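Local coordinates for DUF574 domain-containing protein (Thermobifida fusca, PDB 2QE6) that probably acts as an S-adenosylmethionine-dependent methyltransferase, with S-adenosylmethionine bound in a Rossmann-like fold, although its methyl acceptor is not established, at residues Val91-Thr94 against His95-Ala98; Gln206-Ala209 against Arg210-Glu214. The protein carries 1 engineered substitution. All coordinates share one frame; numbering follows the deposited sequence.

Contact 1 of 2, residues Val91-Thr94 against His95-Ala98; sequences VQNT and HEVA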
# COMPACT_ATOMS: atom_id res chain seq x y z
N VAL A 91 -13.16 -4.83 -2.27
CA VAL A 91 -14.24 -4.51 -3.20
C VAL A 91 -13.90 -3.33 -4.16
O VAL A 91 -14.63 -3.10 -5.12
CB VAL A 91 -15.59 -4.27 -2.43
CG1 VAL A 91 -15.99 -5.54 -1.63
CG2 VAL A 91 -15.49 -3.06 -1.51
N GLN A 92 -12.80 -2.59 -3.91
CA GLN A 92 -12.28 -1.55 -4.84
C GLN A 92 -10.76 -1.60 -4.93
O GLN A 92 -10.07 -1.01 -4.10
CB GLN A 92 -12.62 -0.14 -4.37
CG GLN A 92 -14.01 0.35 -4.71
CD GLN A 92 -14.23 1.79 -4.26
OE1 GLN A 92 -14.12 2.09 -3.07
NE2 GLN A 92 -14.51 2.68 -5.20
N ASN A 93 -10.24 -2.28 -5.94
CA ASN A 93 -8.80 -2.44 -6.07
C ASN A 93 -8.24 -1.39 -7.01
O ASN A 93 -8.99 -0.78 -7.80
CB ASN A 93 -8.46 -3.83 -6.62
CG ASN A 93 -8.93 -4.95 -5.72
OD1 ASN A 93 -8.52 -5.03 -4.56
ND2 ASN A 93 -9.78 -5.82 -6.23
N THR A 94 -6.93 -1.22 -6.96
CA THR A 94 -6.20 -0.23 -7.77
C THR A 94 -6.57 -0.20 -9.23
O THR A 94 -6.92 0.87 -9.73
CB THR A 94 -4.70 -0.45 -7.64
OG1 THR A 94 -4.38 -0.37 -6.25
CG2 THR A 94 -3.89 0.59 -8.44
N HIS A 95 -6.54 -1.34 -9.90
CA HIS A 95 -6.81 -1.37 -11.34
C HIS A 95 -8.27 -1.01 -11.69
O HIS A 95 -8.57 -0.47 -12.76
CB HIS A 95 -6.40 -2.73 -11.91
CG HIS A 95 -7.41 -3.83 -11.71
ND1 HIS A 95 -7.46 -4.58 -10.56
CD2 HIS A 95 -8.34 -4.36 -12.55
CE1 HIS A 95 -8.40 -5.51 -10.67
NE2 HIS A 95 -8.95 -5.39 -11.87
N GLU A 96 -9.16 -1.31 -10.75
CA GLU A 96 -10.57 -0.98 -10.89
C GLU A 96 -10.77 0.53 -10.78
O GLU A 96 -11.43 1.14 -11.59
CB GLU A 96 -11.37 -1.74 -9.81
CG GLU A 96 -11.41 -3.26 -10.06
CD GLU A 96 -11.74 -4.10 -8.80
OE1 GLU A 96 -11.91 -3.53 -7.70
OE2 GLU A 96 -11.81 -5.34 -8.94
N VAL A 97 -10.16 1.14 -9.77
CA VAL A 97 -10.17 2.59 -9.69
C VAL A 97 -9.51 3.22 -10.93
O VAL A 97 -10.10 4.09 -11.56
CB VAL A 97 -9.41 3.06 -8.42
CG1 VAL A 97 -9.63 4.54 -8.23
CG2 VAL A 97 -9.95 2.29 -7.23
N ALA A 98 -8.32 2.75 -11.29
CA ALA A 98 -7.57 3.33 -12.42
C ALA A 98 -8.37 3.22 -13.69
O ALA A 98 -8.49 4.19 -14.45
CB ALA A 98 -6.20 2.66 -12.58
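The chain turns into helix 94-101 at Asn-93, whose carbonyl O takes a hydrogen bond from Val-97 N at 3.0 Å, while Thr-94 O takes one from Ala-98 N at 2.8 Å. Glu-96 then reaches back over this first turn: its OE1 accepts the backbone N-H of Asn-93 at 2.7 Å in a nearly straight bond (175°), the donor coming from above the carboxylate plane. Asn-93 is the N-cap residue and Glu-96 stands three positions on, as in one half of a capping box. The reciprocal half is absent, because the Asn-93 side chain makes no capping bond and turns instead to Thr-90, whose N binds OD1. With CG beside the backbone N (chi1 -69°) and an extended chain beyond it, Glu-96 runs alongside Asn-93, with its carboxylate beside the amide. Amide and carboxylate are twisted 43° apart, and Asn-93 ND2 adds only a weak hydrogen bond to Glu-96 OE2 at 3.4 Å. Around this pair, Val-97 CG2 rests against Asn-93 O at 3.3 Å, and Glu-96 CG lies 3.7 Å above one face of the His-95 ring, offset toward its rim. ND1 of that ring is hydrogen-bonded to Tyr-109 OH, and Thr-94 OG1 to Asp-83 OD2, fastening the turn to the central sheet. Gln-92 O, just before the cap, is hydrogen-bonded to NH2 of Arg-62, a residue that binds S-adenosylmethionine. The carboxylate thus satisfies the N-cap N-H, and its negative charge is probably favoured at this helix end by the helix dipole.

Contact 2 of 2, residues Gln206-Ala209 against Arg210-Glu214; sequences QKLA and RITRE. With SO4 (sulfate ion), chain C.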
# COMPACT_ATOMS: atom_id res chain seq x y z
N GLN A 206 3.13 3.52 18.62
CA GLN A 206 4.32 2.72 18.91
C GLN A 206 3.94 1.33 19.48
O GLN A 206 4.65 0.37 19.25
CB GLN A 206 5.27 3.44 19.84
CG GLN A 206 6.13 4.59 19.17
CD GLN A 206 7.18 4.09 18.12
OE1 GLN A 206 7.46 2.89 18.00
NE2 GLN A 206 7.75 5.03 17.38
N LYS A 207 2.81 1.23 20.18
CA LYS A 207 2.28 -0.06 20.62
C LYS A 207 1.84 -0.89 19.42
O LYS A 207 2.11 -2.06 19.35
CB LYS A 207 1.11 0.14 21.58
CG LYS A 207 0.74 -1.09 22.36
CD LYS A 207 -0.24 -0.72 23.50
CE LYS A 207 -0.41 -1.85 24.47
NZ LYS A 207 -1.26 -1.41 25.61
N LEU A 208 1.19 -0.26 18.45
CA LEU A 208 0.82 -0.96 17.22
C LEU A 208 2.06 -1.44 16.41
O LEU A 208 2.15 -2.59 15.98
CB LEU A 208 -0.06 -0.07 16.35
CG LEU A 208 -0.41 -0.73 15.04
CD1 LEU A 208 -1.03 -2.12 15.26
CD2 LEU A 208 -1.29 0.25 14.19
N ALA A 209 3.03 -0.56 16.24
CA ALA A 209 4.33 -0.93 15.64
C ALA A 209 4.98 -2.13 16.36
O ALA A 209 5.47 -3.01 15.69
CB ALA A 209 5.28 0.31 15.59
N ARG A 210 5.01 -2.15 17.70
CA ARG A 210 5.56 -3.26 18.46
C ARG A 210 4.79 -4.55 18.19
O ARG A 210 5.39 -5.57 17.87
CB ARG A 210 5.60 -2.94 19.93
CG ARG A 210 6.33 -3.92 20.85
CD ARG A 210 7.77 -4.08 20.43
NE ARG A 210 8.37 -5.14 21.18
CZ ARG A 210 8.88 -4.96 22.38
NH1 ARG A 210 8.72 -3.80 22.96
NH2 ARG A 210 9.41 -5.97 23.06
N ILE A 211 3.48 -4.52 18.31
CA ILE A 211 2.70 -5.73 18.05
C ILE A 211 3.00 -6.25 16.66
O ILE A 211 3.17 -7.44 16.48
CB ILE A 211 1.19 -5.45 18.21
CG1 ILE A 211 0.90 -5.15 19.69
CG2 ILE A 211 0.38 -6.63 17.67
CD1 ILE A 211 -0.53 -4.69 19.99
N THR A 212 3.11 -5.35 15.68
CA THR A 212 3.32 -5.76 14.28
C THR A 212 4.74 -6.35 14.15
O THR A 212 4.95 -7.43 13.60
CB THR A 212 3.14 -4.57 13.37
OG1 THR A 212 1.88 -3.96 13.67
CG2 THR A 212 3.21 -4.94 11.90
N ARG A 213 5.72 -5.65 14.70
CA ARG A 213 7.11 -6.15 14.68
C ARG A 213 7.19 -7.55 15.29
O ARG A 213 7.78 -8.47 14.71
CB ARG A 213 8.04 -5.19 15.42
CG ARG A 213 9.46 -5.65 15.62
CD ARG A 213 10.23 -5.73 14.32
NE ARG A 213 11.67 -5.56 14.55
CZ ARG A 213 12.63 -5.98 13.71
NH1 ARG A 213 12.36 -6.66 12.61
NH2 ARG A 213 13.89 -5.78 14.02
N GLU A 214 6.63 -7.70 16.48
CA GLU A 214 6.79 -8.95 17.22
C GLU A 214 6.06 -10.11 16.56
O GLU A 214 6.53 -11.25 16.59
CB GLU A 214 6.29 -8.79 18.63
CG GLU A 214 7.11 -7.83 19.49
CD GLU A 214 8.48 -8.31 19.79
OE1 GLU A 214 8.75 -9.50 19.59
OE2 GLU A 214 9.30 -7.51 20.25
S SO4 C . 11.66 4.07 16.54
O1 SO4 C . 11.76 2.82 17.31
O2 SO4 C . 12.59 3.95 15.40
O3 SO4 C . 10.30 4.27 15.96
O4 SO4 C . 12.05 5.18 17.44
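Leu-208 O is gripped twice by Thr-212, by its backbone N at 2.9 Å and by its hydroxyl OG1 at 2.7 Å. The hydroxyl approaches from above the carbonyl plane, 39° out of it, while the N-H comes in closer to that plane. Thr-212 OG1 owes its reach to lying beside its own backbone N (chi1 -52°), which turns it back along the helix; it is also hydrogen-bonded to O4 of a 2-methyl-2,4-pentanediol molecule, probably from the crystallisation liquor. Leu-208 CD1 lies 3.8 Å from the same OG1, the two side chains crossing at a slant. On the solvent-facing side, Arg-210 and Glu-214 are joined one turn apart by a salt bridge: Arg-210 NE meets the anti lone pair of Glu-214 OE2 at 2.7 Å, with the glutamate oxygen close to the plane of the guanidinium group, and NH2 adds a weak bond to the same oxygen. Gln-206 NE2 is hydrogen-bonded to Asp-199 OD2 and, at 3.0 Å, to O3 of a sulfate ion, probably also from the liquor. Residues 206-214 form an outward-lying part of helix 203-216, which follows strand 191-197 and packs on it through Leu-208 and Ala-209 against Leu-197, while Thr-212 touches Tyr-169 of a loop.

How the contacts relate
Contacts 1 and 2 occupy opposite sides of the chain's centre, about 29 Å apart between centres and about 20 Å between nearest atoms, so neither touches the other. Bound S-adenosylmethionine is in direct contact with neither the Thr-94 side chain, about 7 Å away, nor that of Thr-212, about 9 Å away. At contact 1, the side chain of Arg-62, which binds S-adenosylmethionine, is about 4 Å from that of Asn-93. The Leu-208 side chain of contact 2 lies about 9 Å from that of Tyr-27, another cofactor-binding residue. Residues 91-98 start a helix early in the Rossmann-like fold, whereas residues 206-214 belong to a later helix, after strand 191-197.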